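PDB 1TUO: putative phosphomannomutase, which probably shifts a phosphoryl group between positions on a sugar, as a magnesium-dependent member of the phosphohexose mutase family. Local coordinates for residues A[79-83]-A[151-156]; A[86-91]-A[103-107]; A[91-96]-A[121-125]. All coordinates share one frame; numbering follows the deposited sequence.

In the fold
All three contacts belong to one mixed sheet and the helices packed on it in the first alpha/beta/alpha domain. Interaction 1 is strand to strand, adding 152-154 to the sheet beside 78-82 through backbone hydrogen bonds; its outer half reaches solvent. Interactions 2 and 3 hang from one helix, 88-97, and share Leu91: the first turn of the helix rests on strand 102-106 in a fully buried, mostly apolar contact, and its next turns meet the end of strand 115-122 and the turn beyond it, where charged side chains and solvent come in. Leu82 joins interaction 1 to the others by packing on Leu91. Gly103 of interaction 2 and Lys121 of interaction 3 are probably hydrogen-bonded as neighbours in the sheet.

Interaction 1. Residues A[79-83]-A[151-156]; sequences VVLLK and YETLDL
Val80, Leu81 and Leu82 pair in parallel with Glu152, Thr153 and Leu154, the two short strands splaying by 38° as they run. Val79 O takes the N-H of Glu152 at 3.2 Å. Leu81 is held through both of its backbone groups: its N reaches Glu152 O at 2.8 Å in a nearly straight bond (172°), and its O accepts from Leu154 N. Lys83 N ends the ladder on Leu154 O at 2.8 Å. On the face carrying Val80 and Leu154, Val80 CG1 meets Leu154 CD1 at 3.8 Å, the two side chains crossing at about a right angle. On the other face Tyr151 lies alongside Leu81, pointing the same way, with its CE1 3.8 Å from Leu81 CD2. A chi1 of 55° sets Tyr151 CG between the backbone N and carbonyl carbon, which carries the ring over toward Leu81. A water donates to Val79 O and, weakly, to Glu152 OE1. Strand 152-154 is thus attached to the sheet through 78-82, whose other edge is bonded to strand 50-55; helix 61-75 packs on Val79 and Leu81, and helix 88-97 touches Leu82 and Leu156 on the opposite face.

Interaction 2. Residues A[86-91]-A[103-107]; sequences VPTPLL and GAMLT
The helix of a beta-alpha-beta crossover, 88-97, sets Leu91 and Thr88 of its first turn on Met105 of strand 102-106; the crossover leads there from strand 78-82, with strand 50-55 between. The methionine chain leaves extended, CG anti to the backbone N (chi1 177°), then bends at chi2, so that sulfur and methyl run along the base of the helix. Met105 SD lies 3.9 Å from Leu91 CB, the two side chains running antiparallel alongside one another. The methyl carries on to the loop before the helix, where Met105 CE closes to 3.2 Å on Val86 O, a snug fit. Beside it, Thr88 OG1 stands 3.9 Å from Met105 CG. The contact lies beside what are probably two active-site loops, as in related mutases. Thr88 OG1 is hydrogen-bonded to Asp251, in the DGDADR sequence that binds magnesium in relatives, and Thr107 OG1 to Asp56 and to the backbone N of Ser109, in a TASHNP sequence like the one carrying the phosphoserine in related mutases. At the far end of the contact Gly103 has little room for a side chain, since a CB there would come within 3.3 Å of Leu91 CD1.

Interaction 3. Residues A[91-96]-A[121-125]; sequences LSFAVR and KDATG
Ser92 and Gly125 bring helix 88-97 and the turn after strand 115-122 together, with only 4.4 Å between their CA atoms. Residues 122-125 form a type I beta turn, closed by Gly125 N on Asp122 O at 3.0 Å, that sends the chain back antiparallel as strand 126-127: a beta hairpin lying against the helix flank. Gly125 follows the turn with a positive phi of 82°, and a CB there would clash with Ser92 O. Gly125 O, 3.4 Å from Ser92 CB, is buried without a hydrogen-bond partner. One turn further along, Val95 CG1 presses on Asp122 O at 3.4 Å, while the extended Arg96 passes Thr124 O loosely with its CD. Lys121 runs beside the start of this helix segment: its CG touches Leu91 CD1 at 3.7 Å and its CE passes 3.5 Å from Ser92 OG. A bend at chi2 (-58°) turns the lysine chain back toward the N-terminal end of the helix, and NZ forms a salt bridge with Glu345, from the domain III part of the chain, which also accepts a hydrogen bond from Ser92 OG. A leucine in place of Lys121 would probably leave the Glu345 carboxylate without this opposite charge, and with Ser92 OG as its remaining partner among the contacts described here. Asp122 reaches the same part of the chain through a salt bridge from OD1 to Lys319. Its other oxygen makes an Asx turn, taking Thr124 N from above the carboxylate plane, and Asp122 OD2 offers its syn lone pair to Thr124 OG1 at 2.6 Å.

Interaction 1. Residues A[79-83]-A[151-156]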
loop_
_atom_site.group_PDB
_atom_site.type_symbol
_atom_site.label_atom_id
_atom_site.label_comp_id
_atom_site.label_asym_id
_atom_site.label_seq_id
_atom_site.Cartn_x
_atom_site.Cartn_y
_atom_site.Cartn_z
ATOM N N VAL A 79 12.363 -23.233 -3.557
ATOM C CA VAL A 79 11.606 -22.313 -2.714
ATOM C C VAL A 79 12.378 -21.724 -1.544
ATOM O O VAL A 79 13.199 -22.397 -0.922
ATOM C CB VAL A 79 10.345 -23.010 -2.134
ATOM C CG1 VAL A 79 9.561 -22.040 -1.258
ATOM C CG2 VAL A 79 9.466 -23.534 -3.257
ATOM N N VAL A 80 12.101 -20.455 -1.264
ATOM C CA VAL A 80 12.688 -19.753 -0.134
ATOM C C VAL A 80 11.530 -19.128 0.629
ATOM O O VAL A 80 10.762 -18.349 0.071
ATOM C CB VAL A 80 13.644 -18.619 -0.568
ATOM C CG1 VAL A 80 13.951 -17.716 0.625
ATOM C CG2 VAL A 80 14.938 -19.207 -1.121
ATOM N N LEU A 81 11.389 -19.498 1.897
ATOM C CA LEU A 81 10.338 -18.940 2.735
ATOM C C LEU A 81 11.028 -17.902 3.611
ATOM O O LEU A 81 12.042 -18.195 4.236
ATOM C CB LEU A 81 9.712 -20.023 3.621
ATOM C CG LEU A 81 8.730 -19.519 4.691
ATOM C CD1 LEU A 81 7.486 -18.947 4.025
ATOM C CD2 LEU A 81 8.348 -20.669 5.633
ATOM N N LEU A 82 10.493 -16.687 3.642
ATOM C CA LEU A 82 11.096 -15.650 4.457
ATOM C C LEU A 82 10.771 -15.893 5.920
ATOM O O LEU A 82 9.640 -16.235 6.273
ATOM C CB LEU A 82 10.607 -14.269 4.019
ATOM C CG LEU A 82 10.968 -13.923 2.574
ATOM C CD1 LEU A 82 10.472 -12.525 2.241
ATOM C CD2 LEU A 82 12.484 -14.004 2.394
ATOM N N LYS A 83 11.784 -15.718 6.760
ATOM C CA LYS A 83 11.671 -15.931 8.196
ATOM C C LYS A 83 10.811 -14.919 8.943
ATOM O O LYS A 83 11.059 -13.708 8.892
ATOM C CB LYS A 83 13.068 -15.955 8.825
ATOM C CG LYS A 83 13.063 -16.225 10.326
ATOM C CD LYS A 83 14.468 -16.166 10.905
ATOM C CE LYS A 83 14.458 -16.444 12.403
ATOM N NZ LYS A 83 13.622 -15.456 13.145
ATOM N N TYR A 151 12.559 -26.878 1.498
ATOM C CA TYR A 151 12.801 -25.498 1.092
ATOM C C TYR A 151 13.631 -24.795 2.154
ATOM O O TYR A 151 13.741 -25.274 3.283
ATOM C CB TYR A 151 11.470 -24.761 0.878
ATOM C CG TYR A 151 10.535 -24.809 2.066
ATOM C CD1 TYR A 151 10.644 -23.886 3.106
ATOM C CD2 TYR A 151 9.548 -25.789 2.156
ATOM C CE1 TYR A 151 9.795 -23.938 4.205
ATOM C CE2 TYR A 151 8.693 -25.852 3.251
ATOM C CZ TYR A 151 8.820 -24.923 4.272
ATOM O OH TYR A 151 7.971 -24.981 5.353
ATOM N N GLU A 152 14.230 -23.669 1.786
ATOM C CA GLU A 152 15.047 -22.912 2.723
ATOM C C GLU A 152 14.219 -21.805 3.351
ATOM O O GLU A 152 13.255 -21.332 2.756
ATOM C CB GLU A 152 16.233 -22.274 2.002
ATOM C CG GLU A 152 17.016 -23.226 1.121
ATOM C CD GLU A 152 18.178 -22.547 0.420
ATOM O OE1 GLU A 152 17.980 -21.446 -0.137
ATOM O OE2 GLU A 152 19.288 -23.122 0.417
ATOM N N THR A 153 14.598 -21.408 4.562
ATOM C CA THR A 153 13.930 -20.319 5.262
ATOM C C THR A 153 15.041 -19.289 5.470
ATOM O O THR A 153 16.042 -19.571 6.133
ATOM C CB THR A 153 13.356 -20.781 6.615
ATOM O OG1 THR A 153 12.356 -21.785 6.391
ATOM C CG2 THR A 153 12.730 -19.608 7.352
ATOM N N LEU A 154 14.870 -18.104 4.892
ATOM C CA LEU A 154 15.893 -17.068 4.978
ATOM C C LEU A 154 15.425 -15.730 5.539
ATOM O O LEU A 154 14.253 -15.368 5.432
ATOM C CB LEU A 154 16.494 -16.833 3.590
ATOM C CG LEU A 154 17.076 -18.038 2.839
ATOM C CD1 LEU A 154 17.667 -17.555 1.518
ATOM C CD2 LEU A 154 18.147 -18.733 3.680
ATOM N N ASP A 155 16.363 -14.995 6.129
ATOM C CA ASP A 155 16.084 -13.681 6.690
ATOM C C ASP A 155 16.800 -12.660 5.808
ATOM O O ASP A 155 18.029 -12.601 5.796
ATOM C CB ASP A 155 16.595 -13.612 8.135
ATOM C CG ASP A 155 16.383 -12.247 8.772
ATOM O OD1 ASP A 155 15.518 -11.481 8.291
ATOM O OD2 ASP A 155 17.077 -11.947 9.769
ATOM N N LEU A 156 16.032 -11.875 5.054
ATOM C CA LEU A 156 16.602 -10.875 4.151
ATOM C C LEU A 156 16.408 -9.440 4.616
ATOM O O LEU A 156 16.519 -8.503 3.824
ATOM C CB LEU A 156 16.006 -11.032 2.747
ATOM C CG LEU A 156 16.666 -12.107 1.881
ATOM C CD1 LEU A 156 15.913 -12.267 0.579
ATOM C CD2 LEU A 156 18.113 -11.715 1.616
HETATM O O HOH W 1 15.782 -22.598 -1.689
HETATM O O HOH W 2 12.828 -11.642 7.788
#

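Interaction 2. Residues A[86-91]-A[103-107]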
loop_
_atom_site.group_PDB
_atom_site.type_symbol
_atom_site.label_atom_id
_atom_site.label_comp_id
_atom_site.label_asym_id
_atom_site.label_seq_id
_atom_site.Cartn_x
_atom_site.Cartn_y
_atom_site.Cartn_z
ATOM N N VAL A 86 6.640 -10.735 7.585
ATOM C CA VAL A 86 7.352 -9.720 6.826
ATOM C C VAL A 86 6.420 -8.773 6.076
ATOM O O VAL A 86 5.296 -9.132 5.723
ATOM C CB VAL A 86 8.290 -10.358 5.755
ATOM C CG1 VAL A 86 9.348 -11.231 6.415
ATOM C CG2 VAL A 86 7.466 -11.176 4.770
ATOM N N PRO A 87 6.884 -7.543 5.826
ATOM C CA PRO A 87 6.078 -6.565 5.094
ATOM C C PRO A 87 6.018 -7.029 3.636
ATOM O O PRO A 87 6.963 -7.658 3.133
ATOM C CB PRO A 87 6.895 -5.275 5.198
ATOM C CG PRO A 87 7.720 -5.460 6.418
ATOM C CD PRO A 87 8.094 -6.914 6.389
ATOM N N THR A 88 4.916 -6.728 2.961
ATOM C CA THR A 88 4.783 -7.082 1.553
ATOM C C THR A 88 5.986 -6.568 0.752
ATOM O O THR A 88 6.555 -7.298 -0.066
ATOM C CB THR A 88 3.472 -6.496 0.966
ATOM O OG1 THR A 88 2.382 -7.356 1.329
ATOM C CG2 THR A 88 3.543 -6.370 -0.563
ATOM N N PRO A 89 6.389 -5.308 0.974
ATOM C CA PRO A 89 7.542 -4.819 0.206
ATOM C C PRO A 89 8.827 -5.625 0.395
ATOM O O PRO A 89 9.644 -5.695 -0.521
ATOM C CB PRO A 89 7.676 -3.360 0.653
ATOM C CG PRO A 89 6.978 -3.326 2.001
ATOM C CD PRO A 89 5.792 -4.217 1.762
ATOM N N LEU A 90 9.020 -6.231 1.567
ATOM C CA LEU A 90 10.221 -7.043 1.777
ATOM C C LEU A 90 10.116 -8.301 0.902
ATOM O O LEU A 90 11.101 -8.748 0.304
ATOM C CB LEU A 90 10.371 -7.450 3.249
ATOM C CG LEU A 90 11.466 -8.489 3.557
ATOM C CD1 LEU A 90 12.803 -7.991 3.022
ATOM C CD2 LEU A 90 11.550 -8.737 5.063
ATOM N N LEU A 91 8.923 -8.880 0.827
ATOM C CA LEU A 91 8.746 -10.065 -0.003
ATOM C C LEU A 91 8.983 -9.695 -1.466
ATOM O O LEU A 91 9.693 -10.397 -2.190
ATOM C CB LEU A 91 7.341 -10.649 0.201
ATOM C CG LEU A 91 6.906 -11.911 -0.564
ATOM C CD1 LEU A 91 6.466 -11.536 -1.970
ATOM C CD2 LEU A 91 8.033 -12.935 -0.586
ATOM N N GLY A 103 6.878 -14.560 -6.617
ATOM C CA GLY A 103 6.709 -14.636 -5.177
ATOM C C GLY A 103 5.243 -14.742 -4.805
ATOM O O GLY A 103 4.366 -14.347 -5.574
ATOM N N ALA A 104 4.983 -15.286 -3.620
ATOM C CA ALA A 104 3.622 -15.434 -3.128
ATOM C C ALA A 104 3.605 -14.888 -1.715
ATOM O O ALA A 104 4.446 -15.243 -0.900
ATOM C CB ALA A 104 3.214 -16.898 -3.128
ATOM N N MET A 105 2.650 -14.018 -1.432
ATOM C CA MET A 105 2.558 -13.438 -0.100
ATOM C C MET A 105 1.214 -13.762 0.551
ATOM O O MET A 105 0.151 -13.499 0.005
ATOM C CB MET A 105 2.723 -11.923 -0.227
ATOM C CG MET A 105 2.580 -11.204 1.116
ATOM S SD MET A 105 4.060 -11.344 2.125
ATOM C CE MET A 105 3.412 -10.584 3.621
ATOM N N LEU A 106 1.288 -14.349 1.740
ATOM C CA LEU A 106 0.085 -14.685 2.490
ATOM C C LEU A 106 -0.273 -13.437 3.290
ATOM O O LEU A 106 0.391 -13.092 4.276
ATOM C CB LEU A 106 0.339 -15.869 3.433
ATOM C CG LEU A 106 0.170 -17.285 2.860
ATOM C CD1 LEU A 106 -1.309 -17.536 2.550
ATOM C CD2 LEU A 106 1.029 -17.462 1.604
ATOM N N THR A 107 -1.312 -12.746 2.835
ATOM C CA THR A 107 -1.764 -11.534 3.491
ATOM C C THR A 107 -3.125 -11.112 2.964
ATOM O O THR A 107 -3.540 -11.534 1.883
ATOM C CB THR A 107 -0.765 -10.364 3.248
ATOM O OG1 THR A 107 -1.152 -9.227 4.025
ATOM C CG2 THR A 107 -0.754 -9.960 1.775
#

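Interaction 3. Residues A[91-96]-A[121-125]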
loop_
_atom_site.group_PDB
_atom_site.type_symbol
_atom_site.label_atom_id
_atom_site.label_comp_id
_atom_site.label_asym_id
_atom_site.label_seq_id
_atom_site.Cartn_x
_atom_site.Cartn_y
_atom_site.Cartn_z
ATOM N N LEU A 91 8.923 -8.880 0.827
ATOM C CA LEU A 91 8.746 -10.065 -0.003
ATOM C C LEU A 91 8.983 -9.695 -1.466
ATOM O O LEU A 91 9.693 -10.397 -2.190
ATOM C CB LEU A 91 7.341 -10.649 0.201
ATOM C CG LEU A 91 6.906 -11.911 -0.564
ATOM C CD1 LEU A 91 6.466 -11.536 -1.970
ATOM C CD2 LEU A 91 8.033 -12.935 -0.586
ATOM N N SER A 92 8.417 -8.575 -1.904
ATOM C CA SER A 92 8.601 -8.151 -3.290
ATOM C C SER A 92 10.075 -7.861 -3.562
ATOM O O SER A 92 10.602 -8.187 -4.627
ATOM C CB SER A 92 7.745 -6.919 -3.592
ATOM O OG SER A 92 6.361 -7.246 -3.538
ATOM N N PHE A 93 10.749 -7.263 -2.590
ATOM C CA PHE A 93 12.168 -6.974 -2.747
ATOM C C PHE A 93 12.948 -8.283 -2.873
ATOM O O PHE A 93 13.834 -8.414 -3.721
ATOM C CB PHE A 93 12.695 -6.206 -1.534
ATOM C CG PHE A 93 14.187 -6.312 -1.361
ATOM C CD1 PHE A 93 15.051 -5.594 -2.184
ATOM C CD2 PHE A 93 14.722 -7.174 -0.412
ATOM C CE1 PHE A 93 16.438 -5.741 -2.058
ATOM C CE2 PHE A 93 16.100 -7.328 -0.278
ATOM C CZ PHE A 93 16.958 -6.606 -1.107
ATOM N N ALA A 94 12.615 -9.248 -2.018
ATOM C CA ALA A 94 13.294 -10.538 -2.016
ATOM C C ALA A 94 13.185 -11.226 -3.372
ATOM O O ALA A 94 14.137 -11.841 -3.851
ATOM C CB ALA A 94 12.715 -11.425 -0.923
ATOM N N VAL A 95 12.019 -11.124 -3.993
ATOM C CA VAL A 95 11.827 -11.742 -5.297
ATOM C C VAL A 95 12.840 -11.207 -6.308
ATOM O O VAL A 95 13.470 -11.971 -7.034
ATOM C CB VAL A 95 10.407 -11.480 -5.829
ATOM C CG1 VAL A 95 10.319 -11.867 -7.299
ATOM C CG2 VAL A 95 9.398 -12.286 -5.013
ATOM N N ARG A 96 12.993 -9.890 -6.347
ATOM C CA ARG A 96 13.911 -9.273 -7.297
ATOM C C ARG A 96 15.366 -9.503 -6.887
ATOM O O ARG A 96 16.219 -9.826 -7.723
ATOM C CB ARG A 96 13.612 -7.775 -7.390
ATOM C CG ARG A 96 14.470 -7.010 -8.383
ATOM C CD ARG A 96 14.171 -5.520 -8.304
ATOM N NE ARG A 96 15.170 -4.709 -8.993
ATOM C CZ ARG A 96 14.496 -3.584 -9.294
ATOM N NH1 ARG A 96 13.287 -3.161 -8.966
ATOM N NH2 ARG A 96 15.412 -2.720 -9.739
ATOM N N LYS A 121 3.461 -12.045 -6.955
ATOM C CA LYS A 121 4.367 -11.023 -7.470
ATOM C C LYS A 121 5.134 -11.639 -8.634
ATOM O O LYS A 121 5.442 -12.830 -8.600
ATOM C CB LYS A 121 5.383 -10.624 -6.396
ATOM C CG LYS A 121 4.792 -10.341 -5.015
ATOM C CD LYS A 121 3.757 -9.229 -5.072
ATOM C CE LYS A 121 3.232 -8.894 -3.677
ATOM N NZ LYS A 121 2.223 -7.810 -3.737
ATOM N N ASP A 122 5.451 -10.851 -9.657
ATOM C CA ASP A 122 6.226 -11.414 -10.752
ATOM C C ASP A 122 7.707 -11.099 -10.550
ATOM O O ASP A 122 8.093 -10.520 -9.534
ATOM C CB ASP A 122 5.708 -10.924 -12.119
ATOM C CG ASP A 122 5.870 -9.437 -12.330
ATOM O OD1 ASP A 122 5.195 -8.915 -13.248
ATOM O OD2 ASP A 122 6.668 -8.788 -11.616
ATOM N N ALA A 123 8.535 -11.488 -11.512
ATOM C CA ALA A 123 9.980 -11.292 -11.409
ATOM C C ALA A 123 10.467 -9.867 -11.172
ATOM O O ALA A 123 11.590 -9.669 -10.697
ATOM C CB ALA A 123 10.654 -11.860 -12.643
ATOM N N THR A 124 9.644 -8.876 -11.493
ATOM C CA THR A 124 10.061 -7.491 -11.313
ATOM C C THR A 124 9.944 -7.044 -9.866
ATOM O O THR A 124 10.408 -5.964 -9.512
ATOM C CB THR A 124 9.232 -6.523 -12.181
ATOM O OG1 THR A 124 7.888 -6.469 -11.687
ATOM C CG2 THR A 124 9.221 -6.983 -13.626
ATOM N N GLY A 125 9.323 -7.877 -9.034
ATOM C CA GLY A 125 9.158 -7.529 -7.635
ATOM C C GLY A 125 7.964 -6.615 -7.427
ATOM O O GLY A 125 8.044 -5.625 -6.685
#